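Local structure of HD domain-containing protein (Aquifex aeolicus, 2HEK) at residues L149-I153 / V191-V196. The protein is an HD-domain protein that binds zinc and GDP and probably hydrolyses dGTP. Numbering follows the deposited sequence.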
ATOM      1  N   LEU A 149      18.074 -29.444  -5.468  1.00 36.68           N
ATOM      2  CA  LEU A 149      16.805 -28.875  -4.997  1.00 38.64           C
ATOM      3  C   LEU A 149      17.054 -27.682  -4.062  1.00 39.07           C
ATOM      4  O   LEU A 149      16.411 -26.633  -4.184  1.00 36.20           O
ATOM      5  CB  LEU A 149      15.938 -29.933  -4.274  1.00 37.98           C
ATOM      6  CG  LEU A 149      14.667 -29.457  -3.560  1.00 39.72           C
ATOM      7  CD1 LEU A 149      13.650 -28.859  -4.565  1.00 43.32           C
ATOM      8  CD2 LEU A 149      14.008 -30.579  -2.768  1.00 40.19           C
ATOM      9  N   LEU A 150      17.970 -27.860  -3.110  1.00 33.84           N
ATOM     10  CA  LEU A 150      18.215 -26.842  -2.111  1.00 33.79           C
ATOM     11  C   LEU A 150      18.810 -25.625  -2.766  1.00 31.81           C
ATOM     12  O   LEU A 150      18.428 -24.499  -2.427  1.00 32.21           O
ATOM     13  CB  LEU A 150      19.125 -27.372  -0.959  1.00 35.53           C
ATOM     14  CG  LEU A 150      18.536 -28.496  -0.085  1.00 36.56           C
ATOM     15  CD1 LEU A 150      19.475 -28.844   1.074  1.00 37.81           C
ATOM     16  CD2 LEU A 150      17.161 -28.070   0.477  1.00 39.56           C
ATOM     17  N   SER A 151      19.722 -25.849  -3.722  1.00 25.82           N
ATOM     18  CA  SER A 151      20.363 -24.754  -4.429  1.00 29.64           C
ATOM     19  C   SER A 151      19.353 -23.959  -5.275  1.00 32.88           C
ATOM     20  O   SER A 151      19.448 -22.728  -5.347  1.00 31.17           O
ATOM     21  CB  SER A 151      21.470 -25.277  -5.324  1.00 31.16           C
ATOM     22  OG  SER A 151      22.212 -24.188  -5.813  1.00 34.75           O
ATOM     23  N   GLU A 152      18.385 -24.663  -5.879  1.00 34.21           N
ATOM     24  CA  GLU A 152      17.282 -24.039  -6.653  1.00 34.94           C
ATOM     25  C   GLU A 152      16.452 -23.090  -5.782  1.00 33.10           C
ATOM     26  O   GLU A 152      15.981 -22.051  -6.262  1.00 30.84           O
ATOM     27  CB  GLU A 152      16.334 -25.099  -7.224  1.00 38.07           C
ATOM     28  CG  GLU A 152      16.850 -25.782  -8.467  1.00 41.17           C
ATOM     29  CD  GLU A 152      15.897 -26.855  -9.043  1.00 44.76           C
ATOM     30  OE1 GLU A 152      14.777 -27.095  -8.526  1.00 47.38           O
ATOM     31  OE2 GLU A 152      16.316 -27.494 -10.027  1.00 51.93           O
ATOM     32  N   ILE A 153      16.269 -23.458  -4.514  1.00 31.51           N
ATOM     33  CA  ILE A 153      15.492 -22.635  -3.593  1.00 32.20           C
ATOM     34  C   ILE A 153      16.101 -21.226  -3.463  1.00 30.37           C
ATOM     35  O   ILE A 153      15.375 -20.241  -3.363  1.00 33.59           O
ATOM     36  CB  ILE A 153      15.291 -23.327  -2.226  1.00 31.80           C
ATOM     37  CG1 ILE A 153      14.355 -24.545  -2.390  1.00 32.77           C
ATOM     38  CG2 ILE A 153      14.787 -22.305  -1.129  1.00 30.45           C
ATOM     39  CD1 ILE A 153      14.189 -25.408  -1.104  1.00 32.21           C
ATOM     40  N   VAL A 191       7.452 -29.022  -5.046  1.00 39.11           N
ATOM     41  CA  VAL A 191       8.567 -29.898  -5.469  1.00 43.03           C
ATOM     42  C   VAL A 191       8.029 -31.098  -6.281  1.00 43.74           C
ATOM     43  O   VAL A 191       7.183 -31.884  -5.802  1.00 42.22           O
ATOM     44  CB  VAL A 191       9.338 -30.454  -4.258  1.00 45.07           C
ATOM     45  CG1 VAL A 191      10.550 -31.259  -4.706  1.00 46.69           C
ATOM     46  CG2 VAL A 191       9.742 -29.323  -3.316  1.00 46.58           C
ATOM     47  N   TYR A 192       8.509 -31.245  -7.499  1.00 44.68           N
ATOM     48  CA  TYR A 192       8.082 -32.360  -8.332  1.00 51.39           C
ATOM     49  C   TYR A 192       9.290 -32.879  -9.080  1.00 54.41           C
ATOM     50  O   TYR A 192      10.041 -32.098  -9.687  1.00 51.86           O
ATOM     51  CB  TYR A 192       6.931 -31.935  -9.244  1.00 58.95           C
ATOM     52  CG  TYR A 192       6.269 -33.085  -9.969  1.00 55.19           C
ATOM     53  CD1 TYR A 192       5.191 -33.755  -9.404  1.00 59.53           C
ATOM     54  CD2 TYR A 192       6.715 -33.501 -11.212  1.00 58.81           C
ATOM     55  CE1 TYR A 192       4.580 -34.806 -10.058  1.00 61.83           C
ATOM     56  CE2 TYR A 192       6.111 -34.551 -11.877  1.00 60.97           C
ATOM     57  CZ  TYR A 192       5.044 -35.200 -11.295  1.00 57.19           C
ATOM     58  OH  TYR A 192       4.453 -36.259 -11.943  1.00 20.00           O
ATOM     59  N   GLU A 193       9.479 -34.195  -9.048  1.00 57.91           N
ATOM     60  CA  GLU A 193      10.635 -34.802  -9.716  1.00 65.21           C
ATOM     61  C   GLU A 193      11.900 -34.069  -9.270  1.00 57.69           C
ATOM     62  O   GLU A 193      12.774 -33.747 -10.077  1.00 57.29           O
ATOM     63  CB  GLU A 193      10.491 -34.711 -11.242  1.00 63.79           C
ATOM     64  CG  GLU A 193       9.537 -35.719 -11.903  1.00 70.08           C
ATOM     65  CD  GLU A 193       9.345 -35.427 -13.396  1.00 66.66           C
ATOM     66  OE1 GLU A 193      10.248 -34.773 -13.998  1.00 74.36           O
ATOM     67  OE2 GLU A 193       8.298 -35.837 -13.965  1.00 73.80           O
ATOM     68  N   ASN A 194      11.965 -33.773  -7.980  1.00 57.81           N
ATOM     69  CA  ASN A 194      13.093 -33.053  -7.399  1.00 61.04           C
ATOM     70  C   ASN A 194      13.402 -31.642  -7.963  1.00 59.24           C
ATOM     71  O   ASN A 194      14.520 -31.139  -7.819  1.00 58.58           O
ATOM     72  CB  ASN A 194      14.342 -33.939  -7.444  1.00 64.46           C
ATOM     73  CG  ASN A 194      15.273 -33.661  -6.309  1.00 66.30           C
ATOM     74  OD1 ASN A 194      16.371 -33.150  -6.522  1.00 69.61           O
ATOM     75  ND2 ASN A 194      14.833 -33.958  -5.084  1.00 66.30           N
ATOM     76  N   LYS A 195      12.418 -31.010  -8.601  1.00 56.65           N
ATOM     77  CA  LYS A 195      12.566 -29.616  -9.039  1.00 54.23           C
ATOM     78  C   LYS A 195      11.593 -28.744  -8.260  1.00 49.24           C
ATOM     79  O   LYS A 195      10.532 -29.228  -7.826  1.00 43.96           O
ATOM     80  CB  LYS A 195      12.254 -29.455 -10.526  1.00 59.90           C
ATOM     81  CG  LYS A 195      13.154 -30.204 -11.484  1.00 66.23           C
ATOM     82  CD  LYS A 195      12.525 -30.215 -12.879  1.00 71.42           C
ATOM     83  CE  LYS A 195      12.738 -31.560 -13.595  1.00 75.87           C
ATOM     84  NZ  LYS A 195      14.182 -31.856 -13.887  1.00 79.11           N
ATOM     85  N   VAL A 196      11.944 -27.464  -8.089  1.00 45.00           N
ATOM     86  CA  VAL A 196      10.981 -26.447  -7.644  1.00 41.48           C
ATOM     87  C   VAL A 196      10.153 -26.055  -8.865  1.00 38.34           C
ATOM     88  O   VAL A 196      10.693 -25.607  -9.876  1.00 38.34           O
ATOM     89  CB  VAL A 196      11.677 -25.187  -7.040  1.00 40.36           C
ATOM     90  CG1 VAL A 196      10.615 -24.121  -6.608  1.00 39.27           C
ATOM     91  CG2 VAL A 196      12.549 -25.568  -5.838  1.00 40.40           C
TER
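Glu152 OE1 accepts a hydrogen bond from the backbone N of Val196 at 2.9 Å, nearly straight (167° at the hydrogen) and arriving almost along the carboxylate's own C-O bond. CG of Glu152 lies anti to the carbonyl carbon (chi1 -79°) and the chain runs on fully extended, which carries the carboxylate from the helix across to the strand. The same oxygen rests 3.4 Å from CA of Lys195, while the ammonium NZ of Lys195 stays 6.2 Å from OE2 of Glu152, too far apart for a salt bridge, so any attraction between the two charges is probably weak. Replacing Glu152 by an alanine would probably leave the Val196 N-H without this acceptor and open a gap beside CA of Lys195. Beside this polar bond the contact is aliphatic. Leu149 places CG anti to its own N (chi1 172°), sending CD1 between the two strand valines: it meets CG2 of Val196 at 3.7 Å and CG1 of Val191 at 3.9 Å, both side chains lying roughly at right angles to the leucine. CG2 of Val196 is shared, since CG1 of Ile153, one helical turn on from Leu149, touches it at 4.0 Å. The side-chain amide of Asn194 lies against CB and CD2 of Leu149 from the turn side. Tyr192 to Lys195 form a type I' turn, closed by paired backbone bonds between Tyr192 and Lys195, so Val191 and Val196 come from adjacent strands of one beta hairpin. The hairpin, strands 189-192 and 195-199, thus packs by one face on helix 145-155 of the HD domain; Leu69 of helix 51-69 also touches both valines, and Tyr326 and Leu328 of strand 326-329 meet Lys195 and Tyr192 as the four-stranded sheet continues.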